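Local coordinates for protein 2-hydroxyhepta-2,4-diene-1, 7-dioateisomerase (Mycobacterium abscessus, PDB 3R6O) that probably isomerises 2-hydroxyhepta-2,4-diene-1,7-dioate, as a magnesium-binding enzyme of the fumarylacetoacetate hydrolase (FAH) family, at residues A68-I73 with P224-T229; I161-G166 with L259-V264. One frame throughout, in Å; residues are numbered along the deposited sequence.

Interaction 1. Residues A68-I73 with P224-T229; sequences ALLPQI and PWLFTT
L70, in the first turn of helix 70-79, reaches across to T228 and L226 on strand 226-228, and every touch between 68-73 and 224-229 is apolar. One methyl does all the work on the helix side: CD1 of L70 lies 3.7 Å from CG2 of T228, with the two side chains crossing at a slant. The same CD1 stands 4.3 Å from CD2 of L226, a looser touch. L226 and T228 are two apart in the strand and so present their side chains on the same face, where L70 meets both. The CD2 branch of L226 is the one nearer the helix.

Strand 226-228 runs antiparallel between strands 25-28 and 181-192 of a large mixed sheet, so the contact lays the start of helix 70-79, from the N-terminal part of the chain, on a face of that sheet. I26 of the adjoining strand 25-28 also touches both L70 and T228, widening the apolar patch.

Polar bonding is kept apart from this patch. OG1 of T228 sits between the backbone N and the carbonyl carbon (chi1 68°) and is hydrogen-bonded to the backbone N of L24, while CG2, the other branch, is the one given to L70. Backbone hydrogen bonds tie L226 to I26 and F227 to Y184.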
loop_
_atom_site.group_PDB
_atom_site.type_symbol
_atom_site.label_atom_id
_atom_site.label_comp_id
_atom_site.label_asym_id
_atom_site.label_seq_id
_atom_site.Cartn_x
_atom_site.Cartn_y
_atom_site.Cartn_z
ATOM N N ALA A 68 -3.485 17.722 6.102
ATOM C CA ALA A 68 -2.249 18.486 5.992
ATOM C C ALA A 68 -2.414 19.964 6.365
ATOM O O ALA A 68 -1.416 20.668 6.549
ATOM C CB ALA A 68 -1.683 18.366 4.564
ATOM N N LEU A 69 -3.661 20.434 6.451
ATOM C CA LEU A 69 -3.972 21.821 6.801
ATOM C C LEU A 69 -4.641 21.995 8.179
ATOM O O LEU A 69 -4.942 23.120 8.580
ATOM C CB LEU A 69 -4.881 22.422 5.724
ATOM N N LEU A 70 -4.851 20.893 8.908
ATOM C CA LEU A 70 -5.508 20.927 10.231
ATOM C C LEU A 70 -4.864 21.805 11.322
ATOM O O LEU A 70 -5.590 22.404 12.108
ATOM C CB LEU A 70 -5.685 19.497 10.802
ATOM C CG LEU A 70 -7.002 18.774 10.487
ATOM C CD1 LEU A 70 -7.081 17.450 11.226
ATOM C CD2 LEU A 70 -8.221 19.646 10.820
ATOM N N PRO A 71 -3.520 21.873 11.397
ATOM C CA PRO A 71 -2.973 22.554 12.582
ATOM C C PRO A 71 -3.236 24.063 12.603
ATOM O O PRO A 71 -3.302 24.650 13.682
ATOM C CB PRO A 71 -1.472 22.285 12.471
ATOM C CG PRO A 71 -1.224 22.265 11.007
ATOM C CD PRO A 71 -2.465 21.614 10.396
ATOM N N GLN A 72 -3.389 24.678 11.428
ATOM C CA GLN A 72 -3.602 26.127 11.328
ATOM C C GLN A 72 -5.086 26.503 11.373
ATOM O O GLN A 72 -5.444 27.568 11.888
ATOM C CB GLN A 72 -2.963 26.680 10.049
ATOM N N ILE A 73 -5.937 25.635 10.828
ATOM C CA ILE A 73 -7.380 25.853 10.832
ATOM C C ILE A 73 -8.039 25.235 12.070
ATOM O O ILE A 73 -9.236 25.412 12.293
ATOM C CB ILE A 73 -8.033 25.250 9.574
ATOM N N PRO A 224 -15.693 5.746 13.964
ATOM C CA PRO A 224 -16.419 6.730 13.147
ATOM C C PRO A 224 -15.776 8.105 12.939
ATOM O O PRO A 224 -16.290 8.889 12.128
ATOM C CB PRO A 224 -17.759 6.880 13.895
ATOM C CG PRO A 224 -17.464 6.499 15.305
ATOM C CD PRO A 224 -16.386 5.429 15.218
ATOM N N TRP A 225 -14.704 8.429 13.656
ATOM C CA TRP A 225 -14.104 9.733 13.454
ATOM C C TRP A 225 -12.620 9.773 13.669
ATOM O O TRP A 225 -12.043 8.905 14.322
ATOM C CB TRP A 225 -14.831 10.798 14.315
ATOM C CG TRP A 225 -14.882 10.530 15.798
ATOM C CD1 TRP A 225 -13.839 10.586 16.668
ATOM C CD2 TRP A 225 -16.044 10.223 16.594
ATOM N NE1 TRP A 225 -14.255 10.286 17.934
ATOM C CE2 TRP A 225 -15.606 10.077 17.926
ATOM C CE3 TRP A 225 -17.403 10.043 16.304
ATOM C CZ2 TRP A 225 -16.471 9.758 18.973
ATOM C CZ3 TRP A 225 -18.266 9.738 17.329
ATOM C CH2 TRP A 225 -17.801 9.598 18.661
ATOM N N LEU A 226 -11.990 10.766 13.055
ATOM C CA LEU A 226 -10.622 11.130 13.376
ATOM C C LEU A 226 -10.620 12.016 14.593
ATOM O O LEU A 226 -11.107 13.142 14.547
ATOM C CB LEU A 226 -9.961 11.851 12.206
ATOM C CG LEU A 226 -8.545 12.375 12.407
ATOM C CD1 LEU A 226 -7.577 11.226 12.536
ATOM C CD2 LEU A 226 -8.122 13.256 11.196
ATOM N N PHE A 227 -10.059 11.515 15.684
ATOM C CA PHE A 227 -9.964 12.288 16.930
ATOM C C PHE A 227 -8.637 13.003 16.844
ATOM O O PHE A 227 -7.572 12.353 16.882
ATOM C CB PHE A 227 -10.034 11.315 18.116
ATOM C CG PHE A 227 -9.846 11.955 19.461
ATOM C CD1 PHE A 227 -10.892 12.617 20.088
ATOM C CD2 PHE A 227 -8.638 11.860 20.129
ATOM C CE1 PHE A 227 -10.726 13.196 21.340
ATOM C CE2 PHE A 227 -8.474 12.423 21.384
ATOM C CZ PHE A 227 -9.502 13.090 21.989
ATOM N N THR A 228 -8.660 14.308 16.619
ATOM C CA THR A 228 -7.414 15.025 16.341
ATOM C C THR A 228 -6.544 15.260 17.580
ATOM O O THR A 228 -7.003 15.230 18.731
ATOM C CB THR A 228 -7.638 16.377 15.652
ATOM O OG1 THR A 228 -8.271 17.262 16.582
ATOM C CG2 THR A 228 -8.494 16.186 14.383
ATOM N N THR A 229 -5.266 15.486 17.308
ATOM C CA THR A 229 -4.281 15.724 18.366
ATOM C C THR A 229 -4.417 17.099 18.970
ATOM O O THR A 229 -4.054 17.328 20.136
ATOM C CB THR A 229 -2.862 15.488 17.833
ATOM O OG1 THR A 229 -2.684 16.231 16.612
ATOM C CG2 THR A 229 -2.678 14.033 17.507
#

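Interaction 2. Residues I161-G166 with L259-V264; sequences IAVVIG and LGFAEV
The ring of F261 carries this contact, meeting two aliphatic side chains of strand 155-165. At its edge, close to the ring plane, lies CG2 of I161, 3.7 Å from F261 CZ. CG1 of V163 comes in obliquely, 3.6 Å from F261 CD1, and CE1 between those two ring carbons is close to both methyls. Y184 of strand 181-192 adds an edge-to-face ring contact with F261.

I161 and V163 alternate with A162 in the strand, so both set their CB toward the helix while A162 turns to the other face. In I161 the CG2 branch, anti to the backbone N, does the touching; CG1 and CD1 lead away from the helix. F261 has CG anti to its carbonyl carbon (chi1 -72°), which turns the ring from the first turn of the helix toward the strand.

That first turn is well tied. G260 is the N-cap residue, and its backbone N gives a hydrogen bond to OE1 of E263 (3.1 Å, 152° at the hydrogen), reaching the carboxylate oxygen from above its plane. V264 N bonds to G260 O at 2.8 Å. The other oxygen of E263, OE2, forms a salt bridge with R174, so each oxygen of the carboxylate has a partner.

Helix 261-269 thus packs over the mixed sheet where strand 155-165 runs between strands 181-192 and 279-281, with V264 resting on I280 of the latter.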
loop_
_atom_site.group_PDB
_atom_site.type_symbol
_atom_site.label_atom_id
_atom_site.label_comp_id
_atom_site.label_asym_id
_atom_site.label_seq_id
_atom_site.Cartn_x
_atom_site.Cartn_y
_atom_site.Cartn_z
ATOM N N ILE A 161 -6.185 0.528 17.708
ATOM C CA ILE A 161 -6.166 1.950 17.595
ATOM C C ILE A 161 -5.190 2.324 16.425
ATOM O O ILE A 161 -4.018 1.873 16.387
ATOM C CB ILE A 161 -5.755 2.629 18.940
ATOM C CG1 ILE A 161 -6.632 2.171 20.126
ATOM C CG2 ILE A 161 -5.819 4.162 18.805
ATOM C CD1 ILE A 161 -8.161 2.265 19.917
ATOM N N ALA A 162 -5.688 3.120 15.498
ATOM C CA ALA A 162 -4.901 3.640 14.375
ATOM C C ALA A 162 -4.477 5.064 14.628
ATOM O O ALA A 162 -5.253 5.870 15.159
ATOM C CB ALA A 162 -5.711 3.590 13.047
ATOM N N VAL A 163 -3.267 5.390 14.202
ATOM C CA VAL A 163 -2.883 6.794 14.055
ATOM C C VAL A 163 -2.844 7.107 12.576
ATOM O O VAL A 163 -2.511 6.249 11.711
ATOM C CB VAL A 163 -1.529 7.183 14.690
ATOM C CG1 VAL A 163 -1.628 7.104 16.188
ATOM C CG2 VAL A 163 -0.411 6.322 14.176
ATOM N N VAL A 164 -3.180 8.353 12.311
ATOM C CA VAL A 164 -3.158 8.916 11.025
ATOM C C VAL A 164 -2.042 9.962 10.945
ATOM O O VAL A 164 -1.976 10.876 11.771
ATOM C CB VAL A 164 -4.494 9.604 10.726
ATOM C CG1 VAL A 164 -4.428 10.233 9.375
ATOM C CG2 VAL A 164 -5.661 8.603 10.786
ATOM N N ILE A 165 -1.240 9.885 9.892
ATOM C CA ILE A 165 -0.065 10.729 9.753
ATOM C C ILE A 165 -0.498 12.072 9.187
ATOM O O ILE A 165 -1.334 12.144 8.269
ATOM C CB ILE A 165 0.967 10.077 8.800
ATOM C CG1 ILE A 165 1.436 8.717 9.321
ATOM C CG2 ILE A 165 2.150 10.952 8.555
ATOM C CD1 ILE A 165 2.085 8.744 10.712
ATOM N N GLY A 166 0.055 13.138 9.743
ATOM C CA GLY A 166 -0.330 14.499 9.356
ATOM C C GLY A 166 0.762 15.300 8.672
ATOM O O GLY A 166 0.460 16.243 7.963
ATOM N N LEU A 259 5.283 -1.550 22.025
ATOM C CA LEU A 259 5.736 -0.280 21.505
ATOM C C LEU A 259 4.615 0.745 21.612
ATOM O O LEU A 259 3.588 0.623 20.926
ATOM C CB LEU A 259 6.128 -0.451 20.053
ATOM C CG LEU A 259 7.325 -1.349 19.771
ATOM C CD1 LEU A 259 7.640 -1.231 18.272
ATOM C CD2 LEU A 259 8.531 -0.917 20.608
ATOM N N GLY A 260 4.829 1.784 22.414
ATOM C CA GLY A 260 3.872 2.903 22.484
ATOM C C GLY A 260 3.753 3.673 21.183
ATOM O O GLY A 260 4.584 3.506 20.259
ATOM N N PHE A 261 2.731 4.526 21.100
ATOM C CA PHE A 261 2.474 5.341 19.874
ATOM C C PHE A 261 3.718 6.011 19.268
ATOM O O PHE A 261 3.967 5.924 18.047
ATOM C CB PHE A 261 1.411 6.422 20.129
ATOM C CG PHE A 261 0.015 5.893 20.274
ATOM C CD1 PHE A 261 -0.643 5.269 19.180
ATOM C CD2 PHE A 261 -0.660 6.010 21.475
ATOM C CE1 PHE A 261 -1.940 4.784 19.329
ATOM C CE2 PHE A 261 -1.956 5.540 21.626
ATOM C CZ PHE A 261 -2.604 4.922 20.554
ATOM N N ALA A 262 4.514 6.659 20.109
ATOM C CA ALA A 262 5.695 7.349 19.620
ATOM C C ALA A 262 6.711 6.363 19.042
ATOM O O ALA A 262 7.250 6.573 17.966
ATOM C CB ALA A 262 6.307 8.262 20.753
ATOM N N GLU A 263 6.916 5.253 19.730
ATOM C CA GLU A 263 7.851 4.227 19.292
ATOM C C GLU A 263 7.382 3.484 18.048
ATOM O O GLU A 263 8.210 3.042 17.246
ATOM C CB GLU A 263 8.074 3.217 20.411
ATOM C CG GLU A 263 8.770 3.729 21.609
ATOM C CD GLU A 263 8.747 2.704 22.749
ATOM O OE1 GLU A 263 7.666 2.481 23.386
ATOM O OE2 GLU A 263 9.830 2.121 22.993
ATOM N N VAL A 264 6.069 3.317 17.918
ATOM C CA VAL A 264 5.431 2.819 16.675
ATOM C C VAL A 264 5.813 3.696 15.476
ATOM O O VAL A 264 6.354 3.200 14.487
ATOM C CB VAL A 264 3.909 2.690 16.839
ATOM C CG1 VAL A 264 3.192 2.447 15.485
ATOM C CG2 VAL A 264 3.577 1.498 17.781
#

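In the fold
Interactions 1 and 2 bring two helices to opposite faces of the same mixed sheet, in which strands 226-228, 181-192 and 155-165 are successive antiparallel neighbours. Their centres are 15 Å apart, yet they touch directly: CD1 of L226, which meets L70, packs 3.7 Å from CG2 of V164, whose side chain alternates with that of V163, the one facing F261. Strand 181-192 links them further, since M185 meets both L226 and V164. Interaction 2 is the nearer to the metal site. The side chain of I161 lies about 6 Å from that of E160, the magnesium ligand just before it in the chain, and about 11 Å from the bound magnesium ion; D189 also binds the metal.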